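Local coordinates for protein endolysin (Clostridium phage phiCD27, PDB 3QAY) that probably cleaves the amide bond between N-acetylmuramic acid and L-alanine in the peptidoglycan of Clostridium difficile, as a zinc-dependent amidase, at residues Q29-K32 with S33-P36; L106-A109 with T110-C113. All coordinates share one frame; numbering follows the deposited sequence.

Overall arrangement
Both contacts are two-turn pieces of helices in an alpha/beta amidase domain built round a mixed six-stranded sheet. Contact 1 lies on helix 27-44, whose first residue, Glu27, binds the zinc ion together with His10 and His85; the side chain of Asn31 is about 6 Å from the metal. Contact 2 lies on helix 103-116, in the crossover between strands 96-100 and 122-127 at the other end of the sheet. The two centres are about 21 Å apart, on opposite sides of the chain's centre, and the nearest atoms stay about 10 Å apart. Helix 152-175 is a shared neighbour: Tyr30 and Leu34 pack on it, as do Tyr108 and Ile112.

Contact 1 of 2, residues Q29-K32 with S33-P36; sequences QYNK and SLAP
Tyr30 and Leu34 meet one helical turn apart, and their contact is the apolar one along this piece of helix 27-44. CE2 of the Tyr30 ring lies 3.9 Å from CD2 of Leu34, with the methyl approaching the ring obliquely. Tyr30 gets there because CG is anti to the backbone N (chi1 -178°), which carries the ring forward, toward the following turn and Leu34. The same methyl, CD2 of Leu34, is also 3.9 Å from ND2 of Asn31, whose side chain runs beside the leucine and points the same way.

The backbone bonds follow the usual i to i+4 pattern. Leu34 N donates to Tyr30 O at 2.8 Å, and Ala35 N reaches Asn31 O at 3.0 Å. Ser33 N bonds to Gln29 O at 3.1 Å and makes a weaker, more bent bond to Tyr30 O, so that the latter carbonyl receives two N-H groups. The pattern breaks at Pro36, which has no N-H to give: its CD sits 3.2 Å from Lys32 O where a donor would otherwise be, and the helix kinks there.

The charged end is Lys32: its extended chain carries NZ to a salt bridge with OE2 of Glu56.

The side chain of Asn31 is about 6 Å from the zinc ion bound by His10, Glu27 and His85. The helix is the crossover of a beta-alpha-beta unit, between strands 3-8 and 48-52. Asn31 and Ala35 press on the sheet, touching Val8 of strand 3-8 and Leu84 of strand 80-87. Tyr30 packs edge-to-face with Phe147 of strand 140-148, while its meeting with the ring of His163 and that of Leu34 with Ile166 tie the helix to helix 152-175.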
ATOM      1  N   GLN A  29       7.213  -8.655   3.435  1.00 10.32           N
ATOM      2  CA  GLN A  29       6.484  -9.743   4.085  1.00 10.61           C
ATOM      3  C   GLN A  29       5.203  -9.233   4.751  1.00 10.54           C
ATOM      4  O   GLN A  29       4.151  -9.850   4.593  1.00 10.56           O
ATOM      5  CB  GLN A  29       7.355 -10.474   5.119  1.00 11.09           C
ATOM      6  CG  GLN A  29       8.577 -11.217   4.539  1.00 11.88           C
ATOM      7  CD  GLN A  29       8.214 -12.378   3.607  1.00 12.68           C
ATOM      8  OE1 GLN A  29       7.128 -12.961   3.702  1.00 14.05           O
ATOM      9  NE2 GLN A  29       9.123 -12.708   2.696  1.00 11.35           N
ATOM     10  N   TYR A  30       5.283  -8.117   5.485  1.00 10.24           N
ATOM     11  CA  TYR A  30       4.078  -7.547   6.114  1.00 10.10           C
ATOM     12  C   TYR A  30       3.001  -7.272   5.067  1.00  9.83           C
ATOM     13  O   TYR A  30       1.858  -7.710   5.206  1.00 10.26           O
ATOM     14  CB  TYR A  30       4.372  -6.255   6.893  1.00  9.80           C
ATOM     15  CG  TYR A  30       3.122  -5.722   7.575  1.00  9.42           C
ATOM     16  CD1 TYR A  30       2.712  -6.231   8.797  1.00 10.68           C
ATOM     17  CD2 TYR A  30       2.326  -4.755   6.968  1.00  9.78           C
ATOM     18  CE1 TYR A  30       1.563  -5.775   9.419  1.00 11.58           C
ATOM     19  CE2 TYR A  30       1.166  -4.290   7.579  1.00 10.06           C
ATOM     20  CZ  TYR A  30       0.793  -4.804   8.803  1.00 10.86           C
ATOM     21  OH  TYR A  30      -0.352  -4.358   9.418  1.00 12.72           O
ATOM     22  N   ASN A  31       3.380  -6.562   4.010  1.00  9.54           N
ATOM     23  CA  ASN A  31       2.428  -6.173   2.972  1.00  9.77           C
ATOM     24  C   ASN A  31       1.932  -7.345   2.119  1.00  9.97           C
ATOM     25  O   ASN A  31       0.801  -7.327   1.640  1.00  9.95           O
ATOM     26  CB  ASN A  31       3.014  -5.046   2.108  1.00  9.61           C
ATOM     27  CG  ASN A  31       3.100  -3.717   2.861  1.00 10.09           C
ATOM     28  OD1 ASN A  31       4.112  -3.012   2.795  1.00 12.87           O
ATOM     29  ND2 ASN A  31       2.045  -3.377   3.582  1.00  8.27           N
ATOM     30  N   LYS A  32       2.762  -8.372   1.957  1.00 10.47           N
ATOM     31  CA  LYS A  32       2.317  -9.638   1.367  1.00 11.18           C
ATOM     32  C   LYS A  32       1.177 -10.253   2.204  1.00 11.41           C
ATOM     33  O   LYS A  32       0.236 -10.834   1.655  1.00 11.91           O
ATOM     34  CB  LYS A  32       3.503 -10.610   1.242  1.00 11.67           C
ATOM     35  CG  LYS A  32       3.152 -12.021   0.787  1.00 13.29           C
ATOM     36  CD  LYS A  32       4.387 -12.907   0.697  1.00 14.43           C
ATOM     37  CE  LYS A  32       4.044 -14.289   0.143  1.00 16.10           C
ATOM     38  NZ  LYS A  32       5.253 -15.158   0.038  1.00 17.66           N
ATOM     39  N   SER A  33       1.270 -10.116   3.524  1.00 11.32           N
ATOM     40  CA  SER A  33       0.229 -10.594   4.443  1.00 11.57           C
ATOM     41  C   SER A  33      -1.000  -9.686   4.490  1.00 11.06           C
ATOM     42  O   SER A  33      -2.119 -10.176   4.523  1.00 11.54           O
ATOM     43  CB  SER A  33       0.793 -10.765   5.860  1.00 11.90           C
ATOM     44  OG  SER A  33       1.659 -11.881   5.924  1.00 12.99           O
ATOM     45  N   LEU A  34      -0.788  -8.373   4.508  1.00 10.63           N
ATOM     46  CA  LEU A  34      -1.891  -7.396   4.534  1.00 10.14           C
ATOM     47  C   LEU A  34      -2.758  -7.388   3.262  1.00  9.80           C
ATOM     48  O   LEU A  34      -3.979  -7.258   3.335  1.00  9.35           O
ATOM     49  CB  LEU A  34      -1.331  -5.987   4.746  1.00  9.89           C
ATOM     50  CG  LEU A  34      -2.357  -4.842   4.765  1.00  9.65           C
ATOM     51  CD1 LEU A  34      -3.370  -5.070   5.873  1.00  8.65           C
ATOM     52  CD2 LEU A  34      -1.645  -3.495   4.929  1.00  8.97           C
ATOM     53  N   ALA A  35      -2.114  -7.496   2.103  1.00  9.35           N
ATOM     54  CA  ALA A  35      -2.795  -7.323   0.811  1.00  9.18           C
ATOM     55  C   ALA A  35      -4.094  -8.136   0.669  1.00  9.42           C
ATOM     56  O   ALA A  35      -5.126  -7.570   0.323  1.00  9.18           O
ATOM     57  CB  ALA A  35      -1.834  -7.625  -0.350  1.00  9.09           C
ATOM     58  N   PRO A  36      -4.047  -9.459   0.937  1.00 10.23           N
ATOM     59  CA  PRO A  36      -5.257 -10.290   0.852  1.00 10.76           C
ATOM     60  C   PRO A  36      -6.329  -9.961   1.893  1.00 10.72           C
ATOM     61  O   PRO A  36      -7.513 -10.105   1.612  1.00 11.08           O
ATOM     62  CB  PRO A  36      -4.730 -11.710   1.052  1.00 11.32           C
ATOM     63  CG  PRO A  36      -3.415 -11.558   1.682  1.00 11.52           C
ATOM     64  CD  PRO A  36      -2.851 -10.279   1.191  1.00 10.50           C
TER

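Contact 2 of 2, residues L106-A109 with T110-C113; sequences LEYA and TRIC
Arg111 folds back over the preceding turn of helix 103-116, the crossover helix of a beta-alpha-beta unit between strands 96-100 and 122-127. A bend at chi3 (-53°) turns its guanidinium toward Tyr108, where NH2 comes 3.3 Å from ring atom CD1. The approach is oblique, with the two planes 76° apart. Glu107 O and Tyr108 CA lie over one guanidinium face, both toward its rim. What fixes the group is the end of helix 152-175: NE donates to Gly173 O and NH2 to Val174 O. Glu107 may add a loose attraction, its OE2 being 4.3 Å from NH1 of Arg111, too far for a salt bridge.

Ala109 faces inward, its methyl touching Val98 and Ala125 of the two flanking strands, while its carbonyl O accepts a 2.9 Å bond from Cys113 N.

Thr110 leans back on Leu106. Its N-H bonds to Leu106 O at 3.0 Å, and OG1, beside the backbone N (chi1 -59°), is also 3.0 Å from Leu106 O. The same hydroxyl also meets leucine carbon: CD1 of Leu106 lies 3.5 Å from Thr110 OG1.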
ATOM      1  N   LEU A 106      -5.566  12.679  -4.529  1.00 15.52           N
ATOM      2  CA  LEU A 106      -5.531  13.467  -3.293  1.00 15.85           C
ATOM      3  C   LEU A 106      -6.759  13.227  -2.399  1.00 15.73           C
ATOM      4  O   LEU A 106      -6.620  13.141  -1.180  1.00 15.62           O
ATOM      5  CB  LEU A 106      -5.395  14.959  -3.611  1.00 16.56           C
ATOM      6  CG  LEU A 106      -5.505  15.954  -2.448  1.00 17.51           C
ATOM      7  CD1 LEU A 106      -4.412  15.736  -1.407  1.00 17.01           C
ATOM      8  CD2 LEU A 106      -5.471  17.376  -2.985  1.00 17.82           C
ATOM      9  N   GLU A 107      -7.947  13.107  -2.995  1.00 15.98           N
ATOM     10  CA  GLU A 107      -9.165  12.862  -2.211  1.00 16.03           C
ATOM     11  C   GLU A 107      -9.048  11.568  -1.417  1.00 15.18           C
ATOM     12  O   GLU A 107      -9.266  11.552  -0.201  1.00 15.41           O
ATOM     13  CB  GLU A 107     -10.399  12.776  -3.105  1.00 16.61           C
ATOM     14  CG  GLU A 107     -10.786  14.062  -3.802  1.00 18.50           C
ATOM     15  CD  GLU A 107     -12.138  13.940  -4.480  1.00 20.62           C
ATOM     16  OE1 GLU A 107     -12.189  13.747  -5.718  1.00 20.33           O
ATOM     17  OE2 GLU A 107     -13.155  14.007  -3.758  1.00 23.49           O
ATOM     18  N   TYR A 108      -8.721  10.484  -2.118  1.00 14.06           N
ATOM     19  CA  TYR A 108      -8.454   9.192  -1.482  1.00 13.20           C
ATOM     20  C   TYR A 108      -7.366   9.314  -0.416  1.00 12.44           C
ATOM     21  O   TYR A 108      -7.559   8.896   0.730  1.00 12.35           O
ATOM     22  CB  TYR A 108      -8.015   8.153  -2.522  1.00 12.72           C
ATOM     23  CG  TYR A 108      -9.102   7.679  -3.465  1.00 13.82           C
ATOM     24  CD1 TYR A 108     -10.280   7.108  -2.982  1.00 15.02           C
ATOM     25  CD2 TYR A 108      -8.941   7.765  -4.843  1.00 14.39           C
ATOM     26  CE1 TYR A 108     -11.270   6.655  -3.848  1.00 15.19           C
ATOM     27  CE2 TYR A 108      -9.930   7.319  -5.715  1.00 14.92           C
ATOM     28  CZ  TYR A 108     -11.090   6.765  -5.213  1.00 15.40           C
ATOM     29  OH  TYR A 108     -12.070   6.324  -6.077  1.00 16.16           O
ATOM     30  N   ALA A 109      -6.227   9.893  -0.799  1.00 11.91           N
ATOM     31  CA  ALA A 109      -5.058   9.981   0.087  1.00 11.52           C
ATOM     32  C   ALA A 109      -5.377  10.638   1.432  1.00 11.58           C
ATOM     33  O   ALA A 109      -4.992  10.120   2.486  1.00 11.52           O
ATOM     34  CB  ALA A 109      -3.903  10.706  -0.614  1.00 11.34           C
ATOM     35  N   THR A 110      -6.106  11.751   1.396  1.00 11.99           N
ATOM     36  CA  THR A 110      -6.437  12.514   2.607  1.00 12.31           C
ATOM     37  C   THR A 110      -7.326  11.716   3.560  1.00 12.22           C
ATOM     38  O   THR A 110      -7.101  11.698   4.769  1.00 12.10           O
ATOM     39  CB  THR A 110      -7.134  13.844   2.244  1.00 13.27           C
ATOM     40  OG1 THR A 110      -6.273  14.618   1.394  1.00 12.97           O
ATOM     41  CG2 THR A 110      -7.465  14.649   3.495  1.00 13.80           C
ATOM     42  N   ARG A 111      -8.324  11.038   3.006  1.00 12.17           N
ATOM     43  CA  ARG A 111      -9.231  10.239   3.814  1.00 12.26           C
ATOM     44  C   ARG A 111      -8.522   9.026   4.424  1.00 11.43           C
ATOM     45  O   ARG A 111      -8.715   8.729   5.598  1.00 11.43           O
ATOM     46  CB  ARG A 111     -10.452   9.811   2.997  1.00 12.41           C
ATOM     47  CG  ARG A 111     -11.358  10.974   2.585  1.00 13.58           C
ATOM     48  CD  ARG A 111     -12.717  10.476   2.088  1.00 14.30           C
ATOM     49  NE  ARG A 111     -12.579   9.472   1.026  1.00 14.86           N
ATOM     50  CZ  ARG A 111     -12.682   9.705  -0.283  1.00 16.08           C
ATOM     51  NH1 ARG A 111     -12.943  10.926  -0.752  1.00 17.04           N
ATOM     52  NH2 ARG A 111     -12.534   8.699  -1.139  1.00 15.76           N
ATOM     53  N   ILE A 112      -7.693   8.342   3.639  1.00 11.06           N
ATOM     54  CA  ILE A 112      -6.883   7.237   4.163  1.00 10.74           C
ATOM     55  C   ILE A 112      -6.003   7.728   5.313  1.00 11.18           C
ATOM     56  O   ILE A 112      -5.953   7.117   6.383  1.00 11.08           O
ATOM     57  CB  ILE A 112      -5.984   6.619   3.083  1.00 10.13           C
ATOM     58  CG1 ILE A 112      -6.821   5.893   2.030  1.00  9.59           C
ATOM     59  CG2 ILE A 112      -4.998   5.646   3.709  1.00 10.06           C
ATOM     60  CD1 ILE A 112      -6.069   5.595   0.769  1.00  9.05           C
ATOM     61  N   CYS A 113      -5.320   8.847   5.084  1.00 11.62           N
ATOM     62  CA  CYS A 113      -4.465   9.454   6.097  1.00 12.19           C
ATOM     63  C   CYS A 113      -5.211   9.798   7.384  1.00 12.90           C
ATOM     64  O   CYS A 113      -4.713   9.532   8.478  1.00 12.63           O
ATOM     65  CB  CYS A 113      -3.792  10.701   5.536  1.00 12.79           C
ATOM     66  SG  CYS A 113      -2.349  10.305   4.556  1.00 13.22           S
TER